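Local coordinates for protein Asp/Glu-specific dipeptidyl-peptidase (Flavobacterium psychrophilum, PDB 5JXF) that removes dipeptides from the N-terminus of oligopeptides as a serine peptidase of family S46, with strict specificity for Asp or Glu at the P1 position, at residues 37-41 and 655-659; 289-293 and 577-581; 415-419 and 463-467; 499-505 and 529-534. All coordinates share one frame; numbering follows the deposited sequence.

Contact 1: 37-41 and 655-659; sequences QGGMW and NHTTG. With ASP (aspartic acid), chain F.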
loop_
_atom_site.group_PDB
_atom_site.type_symbol
_atom_site.label_atom_id
_atom_site.label_comp_id
_atom_site.label_asym_id
_atom_site.label_seq_id
_atom_site.Cartn_x
_atom_site.Cartn_y
_atom_site.Cartn_z
ATOM N N GLN A 37 -15.673 13.881 -20.557
ATOM C CA GLN A 37 -15.430 14.292 -19.188
ATOM C C GLN A 37 -14.049 14.920 -19.048
ATOM O O GLN A 37 -13.152 14.626 -19.848
ATOM C CB GLN A 37 -15.569 13.084 -18.260
ATOM C CG GLN A 37 -16.982 12.500 -18.163
ATOM C CD GLN A 37 -17.970 13.450 -17.507
ATOM O OE1 GLN A 37 -18.100 13.483 -16.283
ATOM N NE2 GLN A 37 -18.683 14.213 -18.319
ATOM N N GLY A 38 -13.880 15.764 -18.026
ATOM C CA GLY A 38 -12.642 16.503 -17.807
ATOM C C GLY A 38 -12.507 17.721 -18.712
ATOM O O GLY A 38 -13.482 18.436 -18.941
ATOM N N GLY A 39 -11.305 17.968 -19.223
ATOM C CA GLY A 39 -11.132 18.997 -20.238
ATOM C C GLY A 39 -10.004 19.993 -20.024
ATOM O O GLY A 39 -9.683 20.335 -18.890
ATOM N N MET A 40 -9.403 20.455 -21.125
ATOM C CA MET A 40 -8.333 21.442 -21.077
ATOM C C MET A 40 -8.626 22.520 -22.122
ATOM O O MET A 40 -8.445 22.302 -23.318
ATOM C CB MET A 40 -6.962 20.801 -21.333
ATOM C CG MET A 40 -6.668 19.548 -20.504
ATOM S SD MET A 40 -5.250 18.580 -21.082
ATOM C CE MET A 40 -4.943 17.533 -19.637
ATOM N N TRP A 41 -9.056 23.685 -21.656
ATOM C CA TRP A 41 -9.701 24.674 -22.521
ATOM C C TRP A 41 -8.791 25.827 -22.928
ATOM O O TRP A 41 -7.987 26.315 -22.144
ATOM C CB TRP A 41 -10.957 25.211 -21.819
ATOM C CG TRP A 41 -11.818 24.081 -21.342
ATOM C CD1 TRP A 41 -11.855 23.552 -20.079
ATOM C CD2 TRP A 41 -12.724 23.306 -22.127
ATOM N NE1 TRP A 41 -12.744 22.508 -20.030
ATOM C CE2 TRP A 41 -13.292 22.334 -21.275
ATOM C CE3 TRP A 41 -13.121 23.342 -23.470
ATOM C CZ2 TRP A 41 -14.232 21.407 -21.723
ATOM C CZ3 TRP A 41 -14.055 22.429 -23.910
ATOM C CH2 TRP A 41 -14.602 21.473 -23.044
ATOM N N ASN A 655 -9.345 18.547 -11.305
ATOM C CA ASN A 655 -8.801 19.228 -12.477
ATOM C C ASN A 655 -8.105 18.243 -13.410
ATOM O O ASN A 655 -7.409 17.342 -12.971
ATOM C CB ASN A 655 -7.814 20.323 -12.063
ATOM C CG ASN A 655 -8.381 21.264 -11.035
ATOM O OD1 ASN A 655 -9.179 22.139 -11.355
ATOM N ND2 ASN A 655 -7.942 21.113 -9.788
ATOM N N HIS A 656 -8.282 18.433 -14.709
ATOM C CA HIS A 656 -7.685 17.545 -15.688
ATOM C C HIS A 656 -6.337 18.091 -16.127
ATOM O O HIS A 656 -6.270 19.127 -16.788
ATOM C CB HIS A 656 -8.623 17.383 -16.889
ATOM C CG HIS A 656 -8.195 16.330 -17.868
ATOM N ND1 HIS A 656 -8.817 16.150 -19.087
ATOM C CD2 HIS A 656 -7.207 15.404 -17.813
ATOM C CE1 HIS A 656 -8.231 15.163 -19.739
ATOM N NE2 HIS A 656 -7.248 14.696 -18.991
ATOM N N THR A 657 -5.271 17.382 -15.771
ATOM C CA THR A 657 -3.901 17.777 -16.092
ATOM C C THR A 657 -3.116 16.677 -16.789
ATOM O O THR A 657 -3.586 15.546 -16.896
ATOM C CB THR A 657 -3.120 18.171 -14.819
ATOM O OG1 THR A 657 -3.202 17.102 -13.872
ATOM C CG2 THR A 657 -3.693 19.438 -14.193
ATOM N N THR A 658 -1.909 17.005 -17.244
ATOM C CA THR A 658 -1.004 15.997 -17.803
ATOM C C THR A 658 0.411 16.577 -17.683
ATOM O O THR A 658 0.571 17.674 -17.155
ATOM C CB THR A 658 -1.402 15.617 -19.271
ATOM O OG1 THR A 658 -0.625 14.505 -19.747
ATOM C CG2 THR A 658 -1.233 16.792 -20.209
ATOM N N GLY A 659 1.432 15.856 -18.145
ATOM C CA GLY A 659 2.791 16.373 -18.100
ATOM C C GLY A 659 2.854 17.726 -18.853
ATOM O O GLY A 659 2.275 17.861 -19.931
HETATM N N ASP F . 4.389 15.406 -13.171
HETATM C CA ASP F . 3.852 15.822 -14.471
HETATM C C ASP F . 4.626 16.939 -15.147
HETATM O O ASP F . 4.035 17.876 -15.693
HETATM C CB ASP F . 2.376 16.233 -14.329
HETATM C CG ASP F . 1.417 15.053 -14.422
HETATM O OD1 ASP F . 1.803 14.016 -14.989
HETATM O OD2 ASP F . 0.267 15.164 -13.940
#

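Contact 2: 289-293 and 577-581; sequences TQEYL and IFPDA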
loop_
_atom_site.group_PDB
_atom_site.type_symbol
_atom_site.label_atom_id
_atom_site.label_comp_id
_atom_site.label_asym_id
_atom_site.label_seq_id
_atom_site.Cartn_x
_atom_site.Cartn_y
_atom_site.Cartn_z
ATOM N N THR A 289 -2.005 14.988 -25.080
ATOM C CA THR A 289 -3.185 14.228 -24.708
ATOM C C THR A 289 -3.769 13.583 -25.963
ATOM O O THR A 289 -3.589 14.108 -27.059
ATOM C CB THR A 289 -4.183 15.148 -23.961
ATOM O OG1 THR A 289 -4.118 14.874 -22.545
ATOM C CG2 THR A 289 -5.582 15.017 -24.460
ATOM N N GLN A 290 -4.400 12.413 -25.813
ATOM C CA GLN A 290 -4.999 11.701 -26.941
ATOM C C GLN A 290 -6.345 11.106 -26.554
ATOM O O GLN A 290 -6.473 9.897 -26.480
ATOM C CB GLN A 290 -4.081 10.576 -27.430
ATOM C CG GLN A 290 -2.688 11.029 -27.797
ATOM C CD GLN A 290 -1.838 9.913 -28.359
ATOM O OE1 GLN A 290 -1.601 9.847 -29.568
ATOM N NE2 GLN A 290 -1.343 9.047 -27.484
ATOM N N GLU A 291 -7.342 11.945 -26.296
ATOM C CA GLU A 291 -8.609 11.449 -25.765
ATOM C C GLU A 291 -9.467 10.789 -26.831
ATOM O O GLU A 291 -10.459 10.125 -26.515
ATOM C CB GLU A 291 -9.412 12.579 -25.115
ATOM C CG GLU A 291 -8.714 13.315 -23.969
ATOM C CD GLU A 291 -8.323 12.409 -22.816
ATOM O OE1 GLU A 291 -8.916 11.320 -22.657
ATOM O OE2 GLU A 291 -7.405 12.796 -22.070
ATOM N N TYR A 292 -9.095 10.973 -28.092
ATOM C CA TYR A 292 -9.990 10.601 -29.174
ATOM C C TYR A 292 -9.456 9.477 -30.058
ATOM O O TYR A 292 -9.790 9.394 -31.239
ATOM C CB TYR A 292 -10.287 11.840 -30.002
ATOM C CG TYR A 292 -10.728 12.986 -29.129
ATOM C CD1 TYR A 292 -11.983 12.984 -28.542
ATOM C CD2 TYR A 292 -9.875 14.057 -28.861
ATOM C CE1 TYR A 292 -12.391 14.023 -27.734
ATOM C CE2 TYR A 292 -10.273 15.099 -28.047
ATOM C CZ TYR A 292 -11.532 15.073 -27.486
ATOM O OH TYR A 292 -11.946 16.101 -26.676
ATOM N N LEU A 293 -8.633 8.614 -29.476
ATOM C CA LEU A 293 -8.033 7.521 -30.221
ATOM C C LEU A 293 -9.063 6.451 -30.548
ATOM O O LEU A 293 -10.098 6.353 -29.896
ATOM C CB LEU A 293 -6.873 6.913 -29.433
ATOM C CG LEU A 293 -5.584 7.733 -29.407
ATOM C CD1 LEU A 293 -4.524 7.048 -28.566
ATOM C CD2 LEU A 293 -5.083 7.989 -30.816
ATOM N N ILE A 577 -16.400 18.797 -26.253
ATOM C CA ILE A 577 -15.170 18.358 -26.898
ATOM C C ILE A 577 -14.106 19.443 -26.801
ATOM O O ILE A 577 -14.325 20.591 -27.179
ATOM C CB ILE A 577 -15.407 17.954 -28.366
ATOM C CG1 ILE A 577 -15.914 16.511 -28.413
ATOM C CG2 ILE A 577 -14.120 18.046 -29.166
ATOM C CD1 ILE A 577 -16.331 16.042 -29.774
ATOM N N PHE A 578 -12.962 19.060 -26.249
ATOM C CA PHE A 578 -11.832 19.955 -26.085
ATOM C C PHE A 578 -10.677 19.447 -26.925
ATOM O O PHE A 578 -10.558 18.253 -27.141
ATOM C CB PHE A 578 -11.426 20.057 -24.611
ATOM C CG PHE A 578 -11.069 18.739 -23.980
ATOM C CD1 PHE A 578 -12.057 17.909 -23.470
ATOM C CD2 PHE A 578 -9.741 18.347 -23.858
ATOM C CE1 PHE A 578 -11.729 16.696 -22.863
ATOM C CE2 PHE A 578 -9.400 17.131 -23.247
ATOM C CZ PHE A 578 -10.398 16.308 -22.754
ATOM N N PRO A 579 -9.824 20.359 -27.412
ATOM C CA PRO A 579 -8.662 19.955 -28.204
ATOM C C PRO A 579 -7.644 19.211 -27.354
ATOM O O PRO A 579 -7.486 19.537 -26.177
ATOM C CB PRO A 579 -8.092 21.294 -28.691
ATOM C CG PRO A 579 -8.541 22.269 -27.690
ATOM C CD PRO A 579 -9.911 21.820 -27.280
ATOM N N ASP A 580 -6.958 18.244 -27.950
ATOM C CA ASP A 580 -5.922 17.479 -27.258
ATOM C C ASP A 580 -4.873 18.470 -26.791
ATOM O O ASP A 580 -4.711 19.510 -27.405
ATOM C CB ASP A 580 -5.303 16.416 -28.185
ATOM C CG ASP A 580 -6.117 15.094 -28.236
ATOM O OD1 ASP A 580 -6.568 14.592 -27.180
ATOM O OD2 ASP A 580 -6.287 14.535 -29.344
ATOM N N ALA A 581 -4.166 18.176 -25.708
ATOM C CA ALA A 581 -3.092 19.066 -25.281
ATOM C C ALA A 581 -2.006 19.079 -26.350
ATOM O O ALA A 581 -1.781 18.071 -27.023
ATOM C CB ALA A 581 -2.520 18.628 -23.924
#

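Contact 3: 415-419 and 463-467; sequences NTELL and DEKVF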
loop_
_atom_site.group_PDB
_atom_site.type_symbol
_atom_site.label_atom_id
_atom_site.label_comp_id
_atom_site.label_asym_id
_atom_site.label_seq_id
_atom_site.Cartn_x
_atom_site.Cartn_y
_atom_site.Cartn_z
ATOM N N ASN A 415 18.520 5.525 -23.328
ATOM C CA ASN A 415 18.998 4.959 -22.058
ATOM C C ASN A 415 20.483 4.601 -21.965
ATOM O O ASN A 415 21.070 4.666 -20.883
ATOM C CB ASN A 415 18.185 3.725 -21.715
ATOM C CG ASN A 415 16.759 4.051 -21.380
ATOM O OD1 ASN A 415 16.418 4.258 -20.215
ATOM N ND2 ASN A 415 15.907 4.091 -22.395
ATOM N N THR A 416 21.079 4.191 -23.079
ATOM C CA THR A 416 22.514 3.917 -23.121
ATOM C C THR A 416 23.263 5.134 -23.647
ATOM O O THR A 416 23.169 5.465 -24.836
ATOM C CB THR A 416 22.838 2.725 -24.003
ATOM O OG1 THR A 416 21.914 1.662 -23.734
ATOM C CG2 THR A 416 24.258 2.265 -23.743
ATOM N N GLU A 417 24.012 5.789 -22.767
ATOM C CA GLU A 417 24.538 7.119 -23.057
ATOM C C GLU A 417 25.630 7.111 -24.128
ATOM O O GLU A 417 25.788 8.091 -24.852
ATOM C CB GLU A 417 25.048 7.772 -21.765
ATOM C CG GLU A 417 23.940 8.013 -20.728
ATOM C CD GLU A 417 24.455 8.551 -19.400
ATOM O OE1 GLU A 417 24.293 9.764 -19.156
ATOM O OE2 GLU A 417 25.009 7.765 -18.595
ATOM N N LEU A 418 26.368 6.011 -24.244
ATOM C CA LEU A 418 27.404 5.911 -25.268
ATOM C C LEU A 418 26.795 5.717 -26.657
ATOM O O LEU A 418 27.241 6.327 -27.628
ATOM C CB LEU A 418 28.380 4.772 -24.960
ATOM C CG LEU A 418 29.483 4.550 -26.004
ATOM C CD1 LEU A 418 30.840 4.338 -25.344
ATOM C CD2 LEU A 418 29.159 3.381 -26.929
ATOM N N LEU A 419 25.786 4.856 -26.743
ATOM C CA LEU A 419 25.051 4.639 -27.983
ATOM C C LEU A 419 24.357 5.932 -28.395
ATOM O O LEU A 419 24.210 6.235 -29.582
ATOM C CB LEU A 419 24.021 3.525 -27.811
ATOM C CG LEU A 419 24.520 2.162 -27.306
ATOM C CD1 LEU A 419 23.383 1.161 -27.300
ATOM C CD2 LEU A 419 25.675 1.654 -28.159
ATOM N N ASP A 463 27.441 3.404 -17.367
ATOM C CA ASP A 463 26.811 3.306 -18.681
ATOM C C ASP A 463 27.063 1.959 -19.336
ATOM O O ASP A 463 26.276 1.478 -20.141
ATOM C CB ASP A 463 27.293 4.435 -19.599
ATOM C CG ASP A 463 26.507 4.501 -20.902
ATOM O OD1 ASP A 463 25.289 4.776 -20.822
ATOM O OD2 ASP A 463 27.097 4.284 -21.993
ATOM N N GLU A 464 28.166 1.338 -18.968
ATOM C CA GLU A 464 28.525 0.051 -19.526
ATOM C C GLU A 464 27.732 -1.097 -18.914
ATOM O O GLU A 464 27.385 -2.054 -19.600
ATOM C CB GLU A 464 30.023 -0.148 -19.343
ATOM C CG GLU A 464 30.603 -1.466 -19.836
ATOM C CD GLU A 464 32.125 -1.461 -19.768
ATOM O OE1 GLU A 464 32.688 -0.399 -19.412
ATOM O OE2 GLU A 464 32.739 -2.514 -20.034
ATOM N N LYS A 465 27.427 -1.000 -17.627
ATOM C CA LYS A 465 26.588 -2.016 -17.010
ATOM C C LYS A 465 25.168 -1.924 -17.571
ATOM O O LYS A 465 24.566 -2.947 -17.892
ATOM C CB LYS A 465 26.598 -1.890 -15.484
ATOM C CG LYS A 465 27.969 -2.156 -14.868
ATOM C CD LYS A 465 28.150 -3.634 -14.510
ATOM C CE LYS A 465 29.591 -4.086 -14.740
ATOM N NZ LYS A 465 29.711 -5.562 -14.942
ATOM N N VAL A 466 24.643 -0.710 -17.726
ATOM C CA VAL A 466 23.325 -0.562 -18.340
ATOM C C VAL A 466 23.394 -0.928 -19.835
ATOM O O VAL A 466 22.425 -1.452 -20.388
ATOM C CB VAL A 466 22.743 0.870 -18.135
ATOM C CG1 VAL A 466 23.613 1.912 -18.764
ATOM C CG2 VAL A 466 21.348 0.978 -18.710
ATOM N N PHE A 467 24.540 -0.694 -20.476
ATOM C CA PHE A 467 24.735 -1.116 -21.873
ATOM C C PHE A 467 24.655 -2.629 -21.985
ATOM O O PHE A 467 24.077 -3.168 -22.929
ATOM C CB PHE A 467 26.086 -0.631 -22.426
ATOM C CG PHE A 467 26.480 -1.262 -23.750
ATOM C CD1 PHE A 467 26.060 -0.713 -24.948
ATOM C CD2 PHE A 467 27.289 -2.396 -23.790
ATOM C CE1 PHE A 467 26.424 -1.288 -26.158
ATOM C CE2 PHE A 467 27.652 -2.976 -24.993
ATOM C CZ PHE A 467 27.221 -2.424 -26.181
#

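Contact 4: 499-505 and 529-534; sequences IYSKSKL and DKGYAF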
loop_
_atom_site.group_PDB
_atom_site.type_symbol
_atom_site.label_atom_id
_atom_site.label_comp_id
_atom_site.label_asym_id
_atom_site.label_seq_id
_atom_site.Cartn_x
_atom_site.Cartn_y
_atom_site.Cartn_z
ATOM N N ILE A 499 33.690 -2.280 -25.148
ATOM C CA ILE A 499 33.617 -1.416 -26.324
ATOM C C ILE A 499 33.801 -0.026 -25.714
ATOM O O ILE A 499 34.019 0.963 -26.404
ATOM C CB ILE A 499 32.279 -1.519 -27.104
ATOM C CG1 ILE A 499 31.876 -2.974 -27.329
ATOM C CG2 ILE A 499 32.371 -0.818 -28.449
ATOM C CD1 ILE A 499 30.607 -3.129 -28.166
ATOM N N TYR A 500 33.702 0.012 -24.384
ATOM C CA TYR A 500 34.074 1.169 -23.571
ATOM C C TYR A 500 35.585 1.139 -23.358
ATOM O O TYR A 500 36.148 2.000 -22.679
ATOM C CB TYR A 500 33.322 1.154 -22.234
ATOM C CG TYR A 500 31.844 1.443 -22.395
ATOM C CD1 TYR A 500 30.985 0.463 -22.871
ATOM C CD2 TYR A 500 31.307 2.680 -22.059
ATOM C CE1 TYR A 500 29.643 0.706 -23.035
ATOM C CE2 TYR A 500 29.952 2.935 -22.215
ATOM C CZ TYR A 500 29.123 1.942 -22.708
ATOM O OH TYR A 500 27.770 2.169 -22.874
ATOM N N SER A 501 36.222 0.127 -23.952
ATOM C CA SER A 501 37.678 -0.009 -23.987
ATOM C C SER A 501 38.320 1.242 -24.511
ATOM O O SER A 501 38.972 1.985 -23.786
ATOM C CB SER A 501 38.102 -1.171 -24.884
ATOM O OG SER A 501 37.305 -1.225 -26.057
ATOM N N LYS A 502 38.125 1.456 -25.800
ATOM C CA LYS A 502 38.814 2.511 -26.502
ATOM C C LYS A 502 37.973 3.049 -27.640
ATOM O O LYS A 502 38.490 3.517 -28.656
ATOM C CB LYS A 502 40.173 1.994 -26.977
ATOM C CG LYS A 502 41.371 2.696 -26.157
ATOM C CD LYS A 502 41.428 4.122 -26.601
ATOM C CE LYS A 502 42.805 4.741 -26.180
ATOM N NZ LYS A 502 42.787 6.011 -26.986
ATOM N N SER A 503 36.661 2.954 -27.449
ATOM C CA SER A 503 35.776 3.930 -28.049
ATOM C C SER A 503 36.202 5.230 -27.419
ATOM O O SER A 503 36.549 5.281 -26.236
ATOM C CB SER A 503 34.295 3.662 -27.782
ATOM O OG SER A 503 33.511 4.796 -28.125
ATOM N N LYS A 504 36.184 6.278 -28.223
ATOM C CA LYS A 504 36.708 7.561 -27.813
ATOM C C LYS A 504 35.491 8.438 -27.466
ATOM O O LYS A 504 35.574 9.653 -27.290
ATOM C CB LYS A 504 37.644 8.086 -28.926
ATOM C CG LYS A 504 37.912 9.581 -29.008
ATOM C CD LYS A 504 39.355 9.929 -29.443
ATOM C CE LYS A 504 39.997 8.905 -30.351
ATOM N NZ LYS A 504 41.466 9.141 -30.412
ATOM N N LEU A 505 34.353 7.762 -27.306
ATOM C CA LEU A 505 33.110 8.403 -26.888
ATOM C C LEU A 505 32.960 8.358 -25.367
ATOM O O LEU A 505 32.114 9.057 -24.805
ATOM C CB LEU A 505 31.905 7.731 -27.559
ATOM C CG LEU A 505 31.865 7.764 -29.095
ATOM C CD1 LEU A 505 30.516 7.315 -29.654
ATOM C CD2 LEU A 505 32.230 9.141 -29.627
ATOM N N ASP A 529 36.087 4.083 -35.181
ATOM C CA ASP A 529 35.843 3.889 -33.756
ATOM C C ASP A 529 34.930 2.693 -33.518
ATOM O O ASP A 529 33.865 2.597 -34.128
ATOM C CB ASP A 529 35.230 5.147 -33.144
ATOM C CG ASP A 529 35.171 5.090 -31.630
ATOM O OD1 ASP A 529 34.298 4.375 -31.098
ATOM O OD2 ASP A 529 35.992 5.766 -30.973
ATOM N N LYS A 530 35.342 1.790 -32.631
ATOM C CA LYS A 530 34.579 0.569 -32.377
ATOM C C LYS A 530 33.199 0.865 -31.803
ATOM O O LYS A 530 32.253 0.111 -32.014
ATOM C CB LYS A 530 35.345 -0.370 -31.437
ATOM C CG LYS A 530 36.285 -1.350 -32.152
ATOM C CD LYS A 530 35.933 -1.497 -33.636
ATOM C CE LYS A 530 36.398 -2.831 -34.202
ATOM N NZ LYS A 530 37.551 -3.393 -33.456
ATOM N N GLY A 531 33.081 1.970 -31.085
ATOM C CA GLY A 531 31.797 2.369 -30.546
ATOM C C GLY A 531 30.834 2.806 -31.635
ATOM O O GLY A 531 29.757 2.233 -31.793
ATOM N N TYR A 532 31.219 3.825 -32.393
ATOM C CA TYR A 532 30.358 4.333 -33.450
ATOM C C TYR A 532 30.097 3.259 -34.506
ATOM O O TYR A 532 29.029 3.223 -35.114
ATOM C CB TYR A 532 30.966 5.572 -34.100
ATOM C CG TYR A 532 30.152 6.085 -35.265
ATOM C CD1 TYR A 532 29.052 6.912 -35.058
ATOM C CD2 TYR A 532 30.470 5.729 -36.573
ATOM C CE1 TYR A 532 28.298 7.381 -36.126
ATOM C CE2 TYR A 532 29.723 6.191 -37.642
ATOM C CZ TYR A 532 28.639 7.014 -37.412
ATOM O OH TYR A 532 27.896 7.470 -38.473
ATOM N N ALA A 533 31.074 2.384 -34.724
ATOM C CA ALA A 533 30.883 1.267 -35.639
ATOM C C ALA A 533 29.685 0.428 -35.204
ATOM O O ALA A 533 28.836 0.073 -36.022
ATOM C CB ALA A 533 32.140 0.409 -35.715
ATOM N N PHE A 534 29.609 0.130 -33.910
ATOM C CA PHE A 534 28.519 -0.683 -33.401
ATOM C C PHE A 534 27.177 0.026 -33.565
ATOM O O PHE A 534 26.218 -0.567 -34.056
ATOM C CB PHE A 534 28.751 -1.054 -31.933
ATOM C CG PHE A 534 27.613 -1.812 -31.321
ATOM C CD1 PHE A 534 27.146 -2.973 -31.909
ATOM C CD2 PHE A 534 27.020 -1.376 -30.154
ATOM C CE1 PHE A 534 26.101 -3.674 -31.352
ATOM C CE2 PHE A 534 25.974 -2.074 -29.590
ATOM C CZ PHE A 534 25.513 -3.222 -30.190
#

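Contact 1: 37-41 and 655-659
Met40 lays its terminal methyl over one face of the His656 imidazole: CE sits 3.7 Å from the ring centroid and only 15° off the ring normal, a CH-pi contact shifted toward the rim. SD stands farther above the same ring. Beyond CG the methionine chain is extended (chi2 166°, chi3 164°), which sets CE over the ring and within 3.8 Å of Thr658 CG2. While the methyl works on the face, the backbone takes the edge. Gly39 N donates to His656 ND1 at 3.1 Å, almost in the ring plane, so ND1 is the acceptor nitrogen. At the far side of the ring NE2 is bonded to the carbonyl oxygen of Ser687, and the imidazole is thus held at both nitrogens and its rotation fixed. Gly38 leaves room for the ring: a CB there would run into His656 ND1, and its positive phi also suits glycine. The 655-659 loop then leads into the P1 pocket, where Gly659 CA lies 3.1 Å from O of the bound aspartic acid. Thr658 OG1 is held by Asp688. The contact joins the loop before helix 49-57 to the one between strands 648-653 and 665-667, with Thr657 and Thr658 resting on strand 673-680.

Contact 2: 289-293 and 577-581
Ile577 opens the second segment by touching Tyr292, its CG2 lying 3.8 Å from the phenol OH. Phe578 follows and meets the same tyrosine twice. Its carbonyl O accepts from Tyr292 OH at 2.6 Å, in the carbonyl plane and on a lone pair, with a C=O...donor angle of 137°; its ring presents one face to that hydroxyl oxygen, which lies 3.7 Å above the plane, toward the rim. The ring reaches there because CG stands between the backbone N and the carbonyl carbon (chi1 58°), and its CZ also packs on Glu291 CG at 3.6 Å. Two loops of the S46 peptidase are joined here, one linking strand 279-284 to helix 295-325 and the other linking helix 547-571 to strand 586-591; these two strands are neighbours in an antiparallel sheet. The carbonyls of Pro579 and Asp580 are both bonded to Arg586. In the Asp580 side chain, OD1 accepts from Glu291 N at 2.9 Å on the syn side, 16° out of the carboxylate plane, while OD2 approaches the edge of the Tyr292 ring at CD2. Ala581 ends the segment with its CB against Thr289 CB at 3.9 Å.

Contact 3: 415-419 and 463-467
The Phe467 ring meets the 415-419 segment with its edge: the Thr416 methyl, CG2, lies in the ring plane, 3.7 Å from CD1, and Leu419 CD2 comes up to CE1 at 3.6 Å. The Asp463 carboxylate spans two successive backbone N-H groups at the start of helix 417-435. Glu417 N donates to Asp463 OD1 on the syn side, 20° out of the carboxylate plane, though the refined separation of 2.5 Å is suspiciously short; Leu418 N donates to Asp463 OD2 at 2.9 Å from above that plane. The aspartate stretches across because CG is anti to its backbone N (chi1 -171°). Tyr500 OH probably bonds to OD2 as well. Thr416 occupies the N-cap position but makes no capping bond, its OG1 turning to the carbonyl of Val411, so Asp463 supplies acceptors from the neighbouring helix 460-477. Replacing Asp463 by an alanine would probably leave the N-H groups of Glu417 and Leu418 without these acceptors and Tyr500 OH without its probable mate. Glu417 OE2 lies 3.7 Å from Asp463 OD1, but it is bonded to Tyr334. The N-terminal end of helix 417-435 would favour a charged Asp463, whereas the nearby Glu417, itself paired with Lys337, probably opposes it.

Contact 4: 499-505 and 529-534
Asp529 OD1 is gripped from two directions: Ser503 OG donates to it at 3.1 Å on the syn side, and Gly531 N at 2.7 Å on the anti side, with Tyr532 N adding a weak bond. Asp529 OD2 uses its syn lone pair for Lys504 N, 2.8 Å away. With CG trans to its own N (chi1 -170°), Asp529 serves both the helix start and the loop. Ser503 OG passes the chain of bonds on, accepting from Leu505 N at 3.2 Å. Gly531 fits closely against this hydroxyl, since a CB there would clash with Ser503 OG. Next to the polar cluster, Ile499 lays CG2 on the first helical turn, 3.7 Å from Lys530 O, and its CD1 just reaches Phe534 CD2 at 4.5 Å. A leucine in place of Asp529 would probably leave Ser503 OG and Lys504 N without their acceptor and the first turn of the helix without its cap. Leu505 lies beside helix 508-514 and, like Tyr532, touches Leu425 of helix 417-435. The arrangement is that of a side-chain N-cap on helix 530-545, whose aspartate also holds an ST turn of the 499-505 loop.

How the contacts relate
The four contacts form two pairs. Contacts 1 and 2 touch, their centres 10 Å apart, with Phe578 CD1 packed on Gly39 CA at 3.5 Å. Contact 1 lines the aspartic acid pocket through Thr657, Thr658 and Gly659, beside Arg680, which bonds to the bound aspartic acid and is probably the P1 specificity residue; contact 2 lies behind it, the Thr289 side chain about 10 Å from the ligand. Contacts 3 and 4 lie in the helical part, centres 12 Å apart, joined through Tyr500, whose CB is 3.3 Å from Glu464 OE1. They are remote from the first pair, the centres of contacts 1 and 3 being 36 Å apart.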